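Local coordinates for protein cell divisionFtsK/SpoIIIE (Thermomonospora curvata, PDB 4NH0) that binds ATP and EsxB and may be the translocase subunit of the ESX (type VII) secretion system, which exports EsxA and EsxB, at residues A[1030-1035]-A[1066-1071]; A[688-693]-A[895-900]. All coordinates share one frame; numbering follows the deposited sequence.

Contact 1 of 2, residues A[1030-1035]-A[1066-1071]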
loop_
_atom_site.group_PDB
_atom_site.type_symbol
_atom_site.label_atom_id
_atom_site.label_comp_id
_atom_site.label_asym_id
_atom_site.label_seq_id
_atom_site.Cartn_x
_atom_site.Cartn_y
_atom_site.Cartn_z
ATOM N N ARG A 1030 -48.317 22.211 35.412
ATOM C CA ARG A 1030 -46.912 21.827 35.346
ATOM C C ARG A 1030 -46.293 21.664 36.730
ATOM O O ARG A 1030 -45.188 21.139 36.864
ATOM C CB ARG A 1030 -46.113 22.854 34.540
ATOM C CG ARG A 1030 -45.940 24.192 35.232
ATOM C CD ARG A 1030 -45.025 25.101 34.431
ATOM N NE ARG A 1030 -45.592 25.439 33.130
ATOM C CZ ARG A 1030 -46.243 26.568 32.871
ATOM N NH1 ARG A 1030 -46.404 27.475 33.824
ATOM N NH2 ARG A 1030 -46.728 26.793 31.657
ATOM N N SER A 1031 -47.005 22.111 37.758
ATOM C CA SER A 1031 -46.502 22.017 39.124
ATOM C C SER A 1031 -47.163 20.879 39.890
ATOM O O SER A 1031 -46.676 20.474 40.945
ATOM C CB SER A 1031 -46.716 23.336 39.868
ATOM O OG SER A 1031 -48.095 23.627 39.999
ATOM N N ARG A 1032 -48.270 20.373 39.352
ATOM C CA ARG A 1032 -49.035 19.298 39.983
ATOM C C ARG A 1032 -49.414 19.667 41.412
ATOM O O ARG A 1032 -49.097 18.949 42.359
ATOM C CB ARG A 1032 -48.243 17.991 39.956
ATOM C CG ARG A 1032 -47.870 17.544 38.554
ATOM C CD ARG A 1032 -46.825 16.445 38.569
ATOM N NE ARG A 1032 -46.424 16.075 37.216
ATOM C CZ ARG A 1032 -45.540 16.753 36.491
ATOM N NH1 ARG A 1032 -44.964 17.838 36.989
ATOM N NH2 ARG A 1032 -45.234 16.348 35.266
ATOM N N SER A 1033 -50.097 20.797 41.552
ATOM C CA SER A 1033 -50.434 21.347 42.857
ATOM C C SER A 1033 -51.709 20.744 43.437
ATOM O O SER A 1033 -51.830 20.581 44.650
ATOM C CB SER A 1033 -50.589 22.866 42.761
ATOM O OG SER A 1033 -49.569 23.432 41.957
ATOM N N TRP A 1034 -52.652 20.407 42.561
ATOM C CA TRP A 1034 -53.990 20.004 42.985
ATOM C C TRP A 1034 -54.022 18.662 43.714
ATOM O O TRP A 1034 -55.041 18.296 44.296
ATOM C CB TRP A 1034 -54.929 19.954 41.778
ATOM C CG TRP A 1034 -54.659 18.823 40.836
ATOM C CD1 TRP A 1034 -55.250 17.594 40.842
ATOM C CD2 TRP A 1034 -53.733 18.816 39.743
ATOM N NE1 TRP A 1034 -54.750 16.822 39.824
ATOM C CE2 TRP A 1034 -53.817 17.550 39.134
ATOM C CE3 TRP A 1034 -52.840 19.757 39.223
ATOM C CZ2 TRP A 1034 -53.042 17.200 38.033
ATOM C CZ3 TRP A 1034 -52.075 19.408 38.127
ATOM C CH2 TRP A 1034 -52.179 18.140 37.545
ATOM N N TRP A 1035 -52.915 17.929 43.682
ATOM C CA TRP A 1035 -52.828 16.676 44.421
ATOM C C TRP A 1035 -51.478 16.534 45.110
ATOM O O TRP A 1035 -50.473 17.073 44.650
ATOM C CB TRP A 1035 -53.075 15.479 43.501
ATOM C CG TRP A 1035 -52.035 15.291 42.439
ATOM C CD1 TRP A 1035 -52.073 15.771 41.165
ATOM C CD2 TRP A 1035 -50.807 14.561 42.555
ATOM N NE1 TRP A 1035 -50.945 15.392 40.480
ATOM C CE2 TRP A 1035 -50.151 14.648 41.312
ATOM C CE3 TRP A 1035 -50.198 13.846 43.590
ATOM C CZ2 TRP A 1035 -48.918 14.048 41.076
ATOM C CZ3 TRP A 1035 -48.973 13.252 43.353
ATOM C CH2 TRP A 1035 -48.346 13.356 42.106
ATOM N N GLN A 1066 -52.374 10.447 30.306
ATOM C CA GLN A 1066 -52.462 11.448 31.363
ATOM C C GLN A 1066 -51.514 11.130 32.514
ATOM O O GLN A 1066 -51.606 11.729 33.584
ATOM C CB GLN A 1066 -53.897 11.548 31.885
ATOM C CG GLN A 1066 -54.932 11.873 30.820
ATOM C CD GLN A 1066 -54.870 13.318 30.364
ATOM O OE1 GLN A 1066 -54.340 14.180 31.065
ATOM N NE2 GLN A 1066 -55.412 13.589 29.184
ATOM N N ALA A 1067 -50.599 10.193 32.287
ATOM C CA ALA A 1067 -49.693 9.727 33.332
ATOM C C ALA A 1067 -48.701 10.799 33.772
ATOM O O ALA A 1067 -48.061 10.668 34.814
ATOM C CB ALA A 1067 -48.946 8.490 32.865
ATOM N N ARG A 1068 -48.572 11.855 32.977
ATOM C CA ARG A 1068 -47.639 12.928 33.292
ATOM C C ARG A 1068 -48.256 13.925 34.268
ATOM O O ARG A 1068 -47.583 14.420 35.170
ATOM C CB ARG A 1068 -47.197 13.638 32.012
ATOM C CG ARG A 1068 -45.997 14.551 32.189
ATOM C CD ARG A 1068 -45.347 14.851 30.850
ATOM N NE ARG A 1068 -45.038 13.626 30.118
ATOM C CZ ARG A 1068 -44.401 13.590 28.953
ATOM N NH1 ARG A 1068 -43.996 14.714 28.380
ATOM N NH2 ARG A 1068 -44.165 12.427 28.361
ATOM N N ASP A 1069 -49.542 14.209 34.085
ATOM C CA ASP A 1069 -50.259 15.120 34.971
ATOM C C ASP A 1069 -50.523 14.468 36.323
ATOM O O ASP A 1069 -50.823 15.147 37.303
ATOM C CB ASP A 1069 -51.573 15.570 34.333
ATOM C CG ASP A 1069 -51.360 16.503 33.158
ATOM O OD1 ASP A 1069 -50.375 17.271 33.180
ATOM O OD2 ASP A 1069 -52.177 16.472 32.215
ATOM N N ILE A 1070 -50.417 13.146 36.366
ATOM C CA ILE A 1070 -50.530 12.409 37.616
ATOM C C ILE A 1070 -49.186 11.759 37.932
ATOM O O ILE A 1070 -48.185 12.056 37.283
ATOM C CB ILE A 1070 -51.644 11.349 37.552
ATOM C CG1 ILE A 1070 -51.357 10.332 36.449
ATOM C CG2 ILE A 1070 -52.989 12.012 37.309
ATOM C CD1 ILE A 1070 -52.502 9.378 36.185
ATOM N N GLY A 1071 -49.156 10.880 38.928
ATOM C CA GLY A 1071 -47.908 10.265 39.344
ATOM C C GLY A 1071 -47.776 8.811 38.936
ATOM O O GLY A 1071 -47.360 7.971 39.734
#

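Contact 2 of 2, residues A[688-693]-A[895-900]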
loop_
_atom_site.group_PDB
_atom_site.type_symbol
_atom_site.label_atom_id
_atom_site.label_comp_id
_atom_site.label_asym_id
_atom_site.label_seq_id
_atom_site.Cartn_x
_atom_site.Cartn_y
_atom_site.Cartn_z
ATOM N N GLU A 688 5.350 6.066 19.833
ATOM C CA GLU A 688 5.362 7.116 18.824
ATOM C C GLU A 688 4.306 6.871 17.753
ATOM O O GLU A 688 3.747 7.815 17.197
ATOM C CB GLU A 688 6.748 7.224 18.185
ATOM C CG GLU A 688 7.815 7.773 19.118
ATOM C CD GLU A 688 9.199 7.757 18.499
ATOM O OE1 GLU A 688 9.973 8.702 18.750
ATOM O OE2 GLU A 688 9.516 6.794 17.771
ATOM N N VAL A 689 4.038 5.602 17.465
ATOM C CA VAL A 689 3.013 5.238 16.492
ATOM C C VAL A 689 2.138 4.098 17.005
ATOM O O VAL A 689 2.594 3.243 17.761
ATOM C CB VAL A 689 3.628 4.822 15.139
ATOM C CG1 VAL A 689 4.298 6.009 14.466
ATOM C CG2 VAL A 689 4.613 3.683 15.327
ATOM N N GLN A 690 0.872 4.101 16.597
ATOM C CA GLN A 690 -0.046 3.017 16.925
ATOM C C GLN A 690 -0.881 2.649 15.705
ATOM O O GLN A 690 -1.231 3.513 14.904
ATOM C CB GLN A 690 -0.958 3.403 18.092
ATOM C CG GLN A 690 -0.246 3.551 19.426
ATOM C CD GLN A 690 0.330 4.934 19.627
ATOM O OE1 GLN A 690 -0.270 5.931 19.232
ATOM N NE2 GLN A 690 1.501 5.003 20.245
ATOM N N PHE A 691 -1.198 1.366 15.566
ATOM C CA PHE A 691 -1.944 0.888 14.408
ATOM C C PHE A 691 -3.201 0.130 14.814
ATOM O O PHE A 691 -3.164 -0.738 15.682
ATOM C CB PHE A 691 -1.061 -0.005 13.536
ATOM C CG PHE A 691 0.179 0.673 13.036
ATOM C CD1 PHE A 691 1.347 0.645 13.778
ATOM C CD2 PHE A 691 0.179 1.339 11.823
ATOM C CE1 PHE A 691 2.490 1.270 13.320
ATOM C CE2 PHE A 691 1.318 1.965 11.361
ATOM C CZ PHE A 691 2.474 1.931 12.111
ATOM N N TYR A 692 -4.315 0.470 14.176
ATOM C CA TYR A 692 -5.582 -0.205 14.422
ATOM C C TYR A 692 -6.207 -0.594 13.090
ATOM O O TYR A 692 -6.581 0.266 12.292
ATOM C CB TYR A 692 -6.513 0.688 15.240
ATOM C CG TYR A 692 -5.925 1.064 16.580
ATOM C CD1 TYR A 692 -5.132 2.193 16.721
ATOM C CD2 TYR A 692 -6.145 0.275 17.698
ATOM C CE1 TYR A 692 -4.584 2.532 17.941
ATOM C CE2 TYR A 692 -5.602 0.607 18.923
ATOM C CZ TYR A 692 -4.822 1.735 19.038
ATOM O OH TYR A 692 -4.280 2.067 20.255
ATOM N N CYS A 693 -6.315 -1.896 12.855
ATOM C CA CYS A 693 -6.591 -2.405 11.519
ATOM C C CYS A 693 -7.978 -3.011 11.350
ATOM O O CYS A 693 -8.524 -3.626 12.263
ATOM C CB CYS A 693 -5.540 -3.446 11.140
ATOM S SG CYS A 693 -3.841 -2.913 11.432
ATOM N N PRO A 895 5.799 0.113 27.483
ATOM C CA PRO A 895 4.350 0.101 27.258
ATOM C C PRO A 895 4.005 -0.129 25.792
ATOM O O PRO A 895 4.566 0.531 24.918
ATOM C CB PRO A 895 3.911 1.494 27.717
ATOM C CG PRO A 895 5.131 2.334 27.598
ATOM C CD PRO A 895 6.278 1.431 27.930
ATOM N N THR A 896 3.096 -1.061 25.532
ATOM C CA THR A 896 2.694 -1.382 24.169
ATOM C C THR A 896 1.616 -0.426 23.675
ATOM O O THR A 896 1.300 0.562 24.337
ATOM C CB THR A 896 2.171 -2.825 24.060
ATOM O OG1 THR A 896 0.999 -2.972 24.869
ATOM C CG2 THR A 896 3.229 -3.809 24.527
ATOM N N ALA A 897 1.057 -0.723 22.508
ATOM C CA ALA A 897 -0.016 0.088 21.950
ATOM C C ALA A 897 -1.311 -0.144 22.716
ATOM O O ALA A 897 -1.678 -1.287 22.983
ATOM C CB ALA A 897 -0.207 -0.223 20.477
ATOM N N PRO A 898 -2.003 0.946 23.076
ATOM C CA PRO A 898 -3.265 0.873 23.819
ATOM C C PRO A 898 -4.318 0.070 23.068
ATOM O O PRO A 898 -4.542 0.319 21.885
ATOM C CB PRO A 898 -3.683 2.340 23.947
ATOM C CG PRO A 898 -2.421 3.109 23.797
ATOM C CD PRO A 898 -1.601 2.337 22.815
ATOM N N PRO A 899 -4.959 -0.888 23.749
ATOM C CA PRO A 899 -5.951 -1.754 23.111
ATOM C C PRO A 899 -7.269 -1.034 22.873
ATOM O O PRO A 899 -7.515 0.010 23.472
ATOM C CB PRO A 899 -6.124 -2.881 24.126
ATOM C CG PRO A 899 -5.896 -2.213 25.433
ATOM C CD PRO A 899 -4.818 -1.186 25.184
ATOM N N VAL A 900 -8.103 -1.588 22.000
ATOM C CA VAL A 900 -9.438 -1.053 21.790
ATOM C C VAL A 900 -10.382 -1.621 22.837
ATOM O O VAL A 900 -10.684 -2.813 22.832
ATOM C CB VAL A 900 -9.971 -1.375 20.385
ATOM C CG1 VAL A 900 -11.436 -0.993 20.274
ATOM C CG2 VAL A 900 -9.151 -0.655 19.333
#

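Contact 1 of 2, residues A[1030-1035]-A[1066-1071]
R1068 offers its backbone O to the side chain of R1032. R1032 is the first residue past helix 1026-1031 and has positive phi. R1032 NE donates to R1068 O at 2.9 Å and R1032 NH2 to R1068 O at 3.0 Å. This is a side-on grip by two nitrogens on one atom. The oxygen lies at the guanidinium edge, in its plane. NE approaches nearly along the C=O axis, while NH2 sits above the carbonyl plane. R1032 reaches this far because its chain is extended from CG to NE. The R1068 side chain touches R1032 through its CG, with R1068 CG 3.6 Å from R1032 NH2. It then bends at chi3 (-53°) and leads away toward D941, with which it makes a long, weak ion pair. The two guanidinium planes are turned 30° apart.

D1069 also acts through its backbone O. W1035 NE1 donates to D1069 O at 3.2 Å, in the carbonyl plane, with the oxygen tilted 20° from the indole plane. The W1034 ring reaches the same oxygen obliquely with CZ2 and CH2, and W1034 CH2 is 4.2 Å from D1069 CB. W1034 NE1 bonds elsewhere, to R1018 O. W1035 CD1 lies over one face of the W1034 ring, offset toward the rim.

The CB of I1070 points away, and the residue meets the other segment with its backbone. The benzo end of W1035 meets this backbone obliquely, with W1035 CZ2 3.9 Å from I1070 C. G1071 N follows, 3.8 Å from W1035 CZ2. G1071 also bonds through its backbone to L1040, at the entry to strand 1072-1078 of the third FtsK ATPase domain.

All three bonds across the contact end on main-chain carbonyls. The R1032 charge is therefore probably eased by a peptide dipole, with no direct salt bridge to D1069, whose OD1 is 5.6 Å from R1032 NH2.

Contact 2 of 2, residues A[688-693]-A[895-900]
Y692 and Q690 reach from strand 689-694 to A897, P898 and V900. The strand is part of the mixed sheet of the second FtsK domain, a P-loop NTPase fold. Segment 895-900 is an extended, proline-rich stretch that runs from helix 877-891 toward strand 907-908 of the next sheet.

The Y692 ring carries most of the contact. Its CG stands anti to the carbonyl carbon (chi1 -60°), and its CB points at the other segment. The ring meets P898 O edge-on, with the oxygen in the ring plane. Y692 OH donates a hydrogen bond to this oxygen. The modelled distance from Y692 OH to P898 O, 2.4 Å, is very short and doubtful at this resolution. Y692 OH also lies 3.7 Å from P898 CD, so the hydroxyl is set against both the carbonyl and the ring of this proline.

The side chains of V900 and Y692 run alongside each other with opposite sense. V900 CG2 approaches the tyrosine ring obliquely, 3.5 Å from Y692 CD2. Both residues also touch S712 of strand 710-714 and T725 of helix 719-742, so the pair also packs on that strand and helix.

The side chains of Q690 and P898 lie roughly perpendicular. The Q690 chain bends at chi2 (86°), which turns the amide off the contact. The amide is fixed elsewhere: NE2 bonds to P686 O and OE1 to G766 N. The aliphatic part is left to face the loop. Q690 CG sits 3.8 Å from P898 CD and 3.9 Å from A897 CB.

In the fold
Contact 1 lies in the third FtsK domain, and contact 2 involves a strand of the second. They share no element. Their centres are 54 Å apart and their nearest atoms about 36 Å. Contact 2 is buried and its centre is about 20 Å from that of the chain. It lays an irregular segment against a strand of the second ATPase sheet. Contact 1 is only partly buried, about 65 Å from the chain centre, and joins two loop regions of the third ATPase domain. Its chemistry is mostly polar, with arginine and indole N-H groups meeting carbonyls. Contact 2 relies more on apolar packing and has a single hydroxyl bond. Both use backbone oxygens as acceptors, and both lie away from the nucleotide sites.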